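Local coordinates for protein CrmK (Actinoalloteichus sp. WH1-2216-6, PDB 5I1V) that is a flavoenzyme with covalently bound FAD, probably an oxygen-dependent oxidase, that takes part in recycling shunt products during caerulomycin biosynthesis, at residues 288-291 with 292-295; 349-353 with 354-358; 474-477 with 478-481. All coordinates share one frame; numbering follows the deposited sequence.

Contact 1. Residues 288-291 with 292-295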
loop_
_atom_site.group_PDB
_atom_site.type_symbol
_atom_site.label_atom_id
_atom_site.label_comp_id
_atom_site.label_asym_id
_atom_site.label_seq_id
_atom_site.Cartn_x
_atom_site.Cartn_y
_atom_site.Cartn_z
ATOM N N VAL A 288 -4.874 0.862 29.041
ATOM C CA VAL A 288 -4.992 2.092 29.831
ATOM C C VAL A 288 -6.074 1.841 30.881
ATOM O O VAL A 288 -7.069 1.218 30.577
ATOM C CB VAL A 288 -5.359 3.320 28.941
ATOM C CG1 VAL A 288 -5.873 4.501 29.769
ATOM C CG2 VAL A 288 -4.147 3.748 28.162
ATOM N N PRO A 289 -5.869 2.299 32.116
ATOM C CA PRO A 289 -6.967 2.215 33.085
ATOM C C PRO A 289 -8.313 2.780 32.591
ATOM O O PRO A 289 -8.393 3.955 32.227
ATOM C CB PRO A 289 -6.428 3.032 34.264
ATOM C CG PRO A 289 -4.930 2.866 34.192
ATOM C CD PRO A 289 -4.565 2.519 32.773
ATOM N N ASP A 290 -9.347 1.933 32.587
ATOM C CA ASP A 290 -10.717 2.290 32.188
ATOM C C ASP A 290 -10.823 2.765 30.726
ATOM O O ASP A 290 -11.630 3.649 30.397
ATOM C CB ASP A 290 -11.290 3.363 33.120
ATOM C CG ASP A 290 -11.192 2.960 34.585
ATOM O OD1 ASP A 290 -11.814 1.935 34.973
ATOM O OD2 ASP A 290 -10.469 3.656 35.330
ATOM N N ALA A 291 -10.026 2.145 29.866
ATOM C CA ALA A 291 -9.797 2.636 28.507
ATOM C C ALA A 291 -11.076 2.787 27.721
ATOM O O ALA A 291 -11.306 3.822 27.073
ATOM C CB ALA A 291 -8.877 1.691 27.774
ATOM N N GLU A 292 -11.887 1.741 27.770
ATOM C CA GLU A 292 -13.140 1.685 27.034
ATOM C C GLU A 292 -14.094 2.811 27.464
ATOM O O GLU A 292 -14.707 3.469 26.630
ATOM C CB GLU A 292 -13.766 0.316 27.272
ATOM C CG GLU A 292 -14.806 -0.070 26.264
ATOM C CD GLU A 292 -15.066 -1.570 26.240
ATOM O OE1 GLU A 292 -14.561 -2.324 27.118
ATOM O OE2 GLU A 292 -15.786 -1.998 25.326
ATOM N N GLU A 293 -14.185 3.039 28.772
ATOM C CA GLU A 293 -14.981 4.128 29.332
ATOM C C GLU A 293 -14.435 5.484 28.999
ATOM O O GLU A 293 -15.212 6.438 28.801
ATOM C CB GLU A 293 -15.064 4.040 30.861
ATOM C CG GLU A 293 -16.322 3.364 31.383
ATOM C CD GLU A 293 -16.633 3.729 32.829
ATOM O OE1 GLU A 293 -17.723 4.305 33.079
ATOM O OE2 GLU A 293 -15.793 3.451 33.717
ATOM N N ARG A 294 -13.111 5.596 28.974
ATOM C CA ARG A 294 -12.474 6.869 28.641
ATOM C C ARG A 294 -12.832 7.291 27.223
ATOM O O ARG A 294 -13.054 8.483 26.945
ATOM C CB ARG A 294 -10.961 6.794 28.844
ATOM C CG ARG A 294 -10.600 6.802 30.304
ATOM C CD ARG A 294 -9.113 6.733 30.639
ATOM N NE ARG A 294 -9.038 6.846 32.088
ATOM C CZ ARG A 294 -9.258 7.980 32.760
ATOM N NH1 ARG A 294 -9.457 9.133 32.126
ATOM N NH2 ARG A 294 -9.251 7.969 34.073
ATOM N N MET A 295 -12.898 6.319 26.319
ATOM C CA MET A 295 -13.290 6.605 24.953
ATOM C C MET A 295 -14.771 7.057 24.927
ATOM O O MET A 295 -15.124 7.967 24.195
ATOM C CB MET A 295 -13.109 5.361 24.081
ATOM C CG MET A 295 -13.544 5.527 22.626
ATOM S SD MET A 295 -12.562 6.712 21.683
ATOM C CE MET A 295 -10.953 5.866 21.635
#
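The side chain of R294 folds back from the first turn of helix 291-303 over the preceding beta turn. Its CG stands beside the backbone N, anti to the carbonyl carbon (chi1 -74°), and the chain runs extended to NE, passing D290 O, with CG 3.3 Å from that oxygen. NE donates to P289 O at 3.0 Å, an in-plane bond at the edge of the guanidinium group that is rather bent at the hydrogen, 138°. Crossing this arm at about a right angle, V288 touches it through CG1, which sits 4.0 Å from R294 CD. The turn, type II from V288 to A291, is closed by a weak bond from A291 N to V288 O. Regular helix bonding follows: R294 N reaches D290 O at 2.8 Å and M295 N reaches A291 O at 3.1 Å. Beyond NE, NH1 bonds N261, and R294 and M295 lie against I284 of strand 277-285. Cut back to alanine, this position would probably lose the donor to P289 O and the bond to N261 OD1, and V288 CG1 its contact with the aliphatic arm. D290, at the N-cap, makes no side-chain capping bond, so the side-chain tie between turn and helix comes from R294 NE. D290 OD1, 4.4 Å from E293 OE2, is probably mildly repelled, though R294 NH2, 4.7 Å from D290 OD2 and not in contact, may temper this.

Contact 2. Residues 349-353 with 354-358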
loop_
_atom_site.group_PDB
_atom_site.type_symbol
_atom_site.label_atom_id
_atom_site.label_comp_id
_atom_site.label_asym_id
_atom_site.label_seq_id
_atom_site.Cartn_x
_atom_site.Cartn_y
_atom_site.Cartn_z
ATOM N N GLY A 349 -3.388 26.838 21.625
ATOM C CA GLY A 349 -4.625 27.388 22.166
ATOM C C GLY A 349 -5.690 27.132 21.122
ATOM O O GLY A 349 -5.380 26.623 20.011
ATOM N N PRO A 350 -6.958 27.434 21.458
ATOM C CA PRO A 350 -8.011 27.063 20.545
ATOM C C PRO A 350 -8.200 28.084 19.468
ATOM O O PRO A 350 -7.840 29.257 19.649
ATOM C CB PRO A 350 -9.266 27.043 21.433
ATOM C CG PRO A 350 -8.977 28.046 22.505
ATOM C CD PRO A 350 -7.479 28.037 22.708
ATOM N N HIS A 351 -8.784 27.645 18.367
ATOM C CA HIS A 351 -9.382 28.566 17.417
ATOM C C HIS A 351 -10.569 29.253 18.056
ATOM O O HIS A 351 -11.310 28.637 18.816
ATOM C CB HIS A 351 -9.847 27.864 16.171
ATOM C CG HIS A 351 -8.740 27.543 15.228
ATOM N ND1 HIS A 351 -8.808 26.497 14.339
ATOM C CD2 HIS A 351 -7.535 28.127 15.040
ATOM C CE1 HIS A 351 -7.700 26.464 13.623
ATOM N NE2 HIS A 351 -6.908 27.439 14.026
ATOM N N THR A 352 -10.718 30.532 17.743
ATOM C CA THR A 352 -11.846 31.328 18.237
ATOM C C THR A 352 -13.102 30.932 17.499
ATOM O O THR A 352 -13.060 30.256 16.476
ATOM C CB THR A 352 -11.657 32.815 17.942
ATOM O OG1 THR A 352 -11.702 33.024 16.517
ATOM C CG2 THR A 352 -10.340 33.347 18.548
ATOM N N ARG A 353 -14.240 31.419 17.984
ATOM C CA ARG A 353 -15.499 31.196 17.306
ATOM C C ARG A 353 -15.546 31.830 15.896
ATOM O O ARG A 353 -16.108 31.225 14.989
ATOM C CB ARG A 353 -16.684 31.644 18.208
ATOM C CG ARG A 353 -17.915 32.180 17.466
ATOM C CD ARG A 353 -19.245 32.079 18.234
ATOM N NE ARG A 353 -19.304 30.845 19.026
ATOM C CZ ARG A 353 -19.000 30.740 20.322
ATOM N NH1 ARG A 353 -18.638 31.808 21.037
ATOM N NH2 ARG A 353 -19.064 29.553 20.909
ATOM N N GLU A 354 -14.979 33.018 15.709
ATOM C CA GLU A 354 -14.949 33.660 14.379
ATOM C C GLU A 354 -14.060 32.861 13.399
ATOM O O GLU A 354 -14.432 32.659 12.255
ATOM C CB GLU A 354 -14.458 35.120 14.443
ATOM C CG GLU A 354 -15.321 36.078 15.268
ATOM C CD GLU A 354 -14.980 36.104 16.767
ATOM O OE1 GLU A 354 -14.237 35.210 17.252
ATOM O OE2 GLU A 354 -15.460 37.027 17.477
ATOM N N GLN A 355 -12.890 32.407 13.861
ATOM C CA GLN A 355 -12.067 31.484 13.064
ATOM C C GLN A 355 -12.851 30.278 12.596
ATOM O O GLN A 355 -12.768 29.897 11.419
ATOM C CB GLN A 355 -10.842 31.039 13.850
ATOM C CG GLN A 355 -9.788 32.113 13.926
ATOM C CD GLN A 355 -8.577 31.663 14.702
ATOM O OE1 GLN A 355 -8.675 31.387 15.886
ATOM N NE2 GLN A 355 -7.424 31.593 14.036
ATOM N N LEU A 356 -13.642 29.688 13.494
ATOM C CA LEU A 356 -14.445 28.543 13.119
ATOM C C LEU A 356 -15.596 28.875 12.159
ATOM O O LEU A 356 -15.871 28.081 11.265
ATOM C CB LEU A 356 -14.931 27.772 14.345
ATOM C CG LEU A 356 -13.782 27.282 15.221
ATOM C CD1 LEU A 356 -14.312 26.556 16.459
ATOM C CD2 LEU A 356 -12.834 26.403 14.405
ATOM N N ALA A 357 -16.261 30.018 12.305
ATOM C CA ALA A 357 -17.284 30.394 11.295
ATOM C C ALA A 357 -16.669 30.761 9.927
ATOM O O ALA A 357 -17.248 30.488 8.882
ATOM C CB ALA A 357 -18.190 31.509 11.793
ATOM N N ALA A 358 -15.493 31.369 9.944
ATOM C CA ALA A 358 -14.717 31.555 8.721
ATOM C C ALA A 358 -14.436 30.215 8.020
ATOM O O ALA A 358 -14.517 30.122 6.818
ATOM C CB ALA A 358 -13.419 32.283 9.018
#
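A capping box opens helix 353-364, with T352 at the N-cap and Q355 three residues on, each side chain serving the other's backbone N-H. T352 OG1 accepts from Q355 N at 3.0 Å, nearly straight at 170°. In return, T352 N donates to Q355 OE1 at 2.9 Å, again nearly straight, approaching somewhat out of the plane of the amide carbonyl. The threonine hydroxyl is brought over the helix start because OG1 stands between the backbone N and the carbonyl carbon (chi1 66°), whereas the glutamine, extended beyond CG, runs back across the threonine at about a right angle. OG1 also packs against the aliphatic part of that chain, 3.3 Å from Q355 CG. The box thus occupies one first-turn N-H, that of Q355, and the N-H of the N-cap residue itself. The regular bonds then begin, L356 N to T352 O at 3.1 Å and A357 N to R353 O at 2.9 Å.

H351 adds a second layer. Its ring plane is turned 70° from the Q355 amide, and CD2 comes within 3.6 Å of Q355 OE1. L356 CD2 lies 3.8 Å from H351 CB, a small apolar contact. The polar ends reach further: H351 ND1 bonds Y377 OH on strand 374-379, and Q355 NE2 bonds I428 O at the end of helix 414-428. The loop leaving strand 339-347 and the helix it enters also pack on helix 237-253, R353 against V241 and L356 against V244 and S245.

Contact 3. Residues 474-477 with 478-481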
loop_
_atom_site.group_PDB
_atom_site.type_symbol
_atom_site.label_atom_id
_atom_site.label_comp_id
_atom_site.label_asym_id
_atom_site.label_seq_id
_atom_site.Cartn_x
_atom_site.Cartn_y
_atom_site.Cartn_z
ATOM N N ASN A 474 15.310 28.379 16.026
ATOM C CA ASN A 474 16.450 27.567 15.650
ATOM C C ASN A 474 17.069 27.909 14.280
ATOM O O ASN A 474 18.077 27.345 13.932
ATOM C CB ASN A 474 16.003 26.083 15.669
ATOM C CG ASN A 474 15.858 25.570 17.099
ATOM O OD1 ASN A 474 16.415 26.177 18.011
ATOM N ND2 ASN A 474 15.107 24.520 17.299
ATOM N N TYR A 475 16.457 28.792 13.503
ATOM C CA TYR A 475 16.981 29.060 12.171
ATOM C C TYR A 475 18.445 29.552 12.126
ATOM O O TYR A 475 19.244 29.044 11.350
ATOM C CB TYR A 475 16.003 29.896 11.364
ATOM C CG TYR A 475 16.375 30.054 9.890
ATOM C CD1 TYR A 475 16.276 28.974 8.977
ATOM C CD2 TYR A 475 16.764 31.278 9.389
ATOM C CE1 TYR A 475 16.613 29.151 7.645
ATOM C CE2 TYR A 475 17.076 31.450 8.070
ATOM C CZ TYR A 475 17.023 30.363 7.202
ATOM O OH TYR A 475 17.347 30.557 5.881
ATOM N N PRO A 476 18.833 30.539 12.953
ATOM C CA PRO A 476 20.238 30.931 12.846
ATOM C C PRO A 476 21.276 29.853 13.205
ATOM O O PRO A 476 22.330 29.821 12.631
ATOM C CB PRO A 476 20.324 32.157 13.806
ATOM C CG PRO A 476 18.955 32.737 13.726
ATOM C CD PRO A 476 18.022 31.552 13.618
ATOM N N ARG A 477 20.991 28.976 14.139
ATOM C CA ARG A 477 21.908 27.893 14.429
ATOM C C ARG A 477 21.987 26.925 13.226
ATOM O O ARG A 477 23.082 26.482 12.846
ATOM C CB ARG A 477 21.480 27.129 15.687
ATOM C CG ARG A 477 22.326 25.909 16.013
ATOM C CD ARG A 477 23.794 26.189 16.176
ATOM N NE ARG A 477 24.418 25.020 16.758
ATOM C CZ ARG A 477 25.636 24.572 16.506
ATOM N NH1 ARG A 477 26.434 25.185 15.695
ATOM N NH2 ARG A 477 26.054 23.475 17.100
ATOM N N LEU A 478 20.843 26.639 12.630
ATOM C CA LEU A 478 20.827 25.818 11.412
ATOM C C LEU A 478 21.617 26.490 10.261
ATOM O O LEU A 478 22.328 25.820 9.527
ATOM C CB LEU A 478 19.410 25.523 10.952
ATOM C CG LEU A 478 18.627 24.594 11.865
ATOM C CD1 LEU A 478 17.157 24.679 11.484
ATOM C CD2 LEU A 478 19.134 23.153 11.742
ATOM N N GLN A 479 21.505 27.806 10.124
ATOM C CA GLN A 479 22.296 28.539 9.098
ATOM C C GLN A 479 23.791 28.386 9.386
ATOM O O GLN A 479 24.586 28.227 8.495
ATOM C CB GLN A 479 21.916 29.986 9.079
ATOM C CG GLN A 479 20.538 30.315 8.546
ATOM C CD GLN A 479 20.382 31.802 8.419
ATOM O OE1 GLN A 479 20.187 32.478 9.408
ATOM N NE2 GLN A 479 20.483 32.315 7.207
ATOM N N GLU A 480 24.179 28.414 10.650
ATOM C CA GLU A 480 25.579 28.203 11.013
ATOM C C GLU A 480 26.055 26.783 10.681
ATOM O O GLU A 480 27.173 26.540 10.245
ATOM C CB GLU A 480 25.764 28.507 12.519
ATOM C CG GLU A 480 27.034 27.968 13.139
ATOM C CD GLU A 480 27.064 28.146 14.668
ATOM O OE1 GLU A 480 25.992 28.229 15.308
ATOM O OE2 GLU A 480 28.167 28.180 15.244
ATOM N N ILE A 481 25.217 25.800 10.937
ATOM C CA ILE A 481 25.611 24.441 10.636
ATOM C C ILE A 481 25.676 24.284 9.086
ATOM O O ILE A 481 26.573 23.652 8.550
ATOM C CB ILE A 481 24.639 23.453 11.311
ATOM C CG1 ILE A 481 24.750 23.618 12.811
ATOM C CG2 ILE A 481 24.922 22.020 10.891
ATOM C CD1 ILE A 481 23.665 22.928 13.627
#
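The two segments form successive turns at the start of helix 475-485, within the berberine and berberine-like region, and are joined by four i to i+4 backbone bonds. L478 N donates to N474 O, Q479 N to Y475 O at 2.9 Å, E480 N to P476 O, and I481 N to R477 O at 2.9 Å. Proline suits P476, which lies in the first turn, where its missing N-H costs no helix bond.

On one side of the helix, Q479 lies over the ring of Y475. Its CG sits over one face, 3.9 Å from the ring centroid in a CH-pi contact and shifted toward the rim. The amide follows, stacked with its plane only 20° from that of the ring, and CD is 3.3 Å from Y475 CE2. Y475 CG is anti to the backbone N (chi1 -171°), which swings the ring along the helix toward Q479. Both polar ends then turn to the same residue near the C-terminus, Y475 OH bonding R498 N and Q479 NE2 bonding R498 O. H467 stacks on the tyrosine ring as well.

Another side carries the charges. R477, bent at chi2, sends NH1 to E480 OE1 in a salt bridge of 3.1 Å whose hydrogen bond is weak, the guanidinium and carboxylate planes standing 62° apart. I481 CD1 lies 3.8 Å above the guanidinium plane, over its centre. R477, L478 and I481 all press on W184 of helix 180-185, where D181 is a further acidic neighbour of R477.

Chemically, the ring and amide are probably held in place by the stack together with the bonds to R498 N and O, tying the helix to the C-terminal tail. The less well aligned R477 and E480 pair probably contributes chiefly through charge, and since both residues touch a crystal neighbour, its exact geometry may differ in solution.

Overall arrangement
The three contacts come in series along the chain, and each concerns the first turns of a helix. Contacts 1 and 2 belong to helices 291-303 and 353-364, which follow strands 277-285 and 339-347 of the same eight-stranded antiparallel sheet; their centres are about 30 Å apart. Contact 3, on helix 475-485 in the berberine-like C-terminal region, lies about 44 Å from contact 1 and about 34 Å from contact 2, between centres. None touches another. Contact 3 comes nearest the cofactor, the L478 side chain being about 13 Å from FAD. Contacts 1 and 2 thus start helices associated with the large sheet, whereas contact 3 is closer to the flavin without touching it.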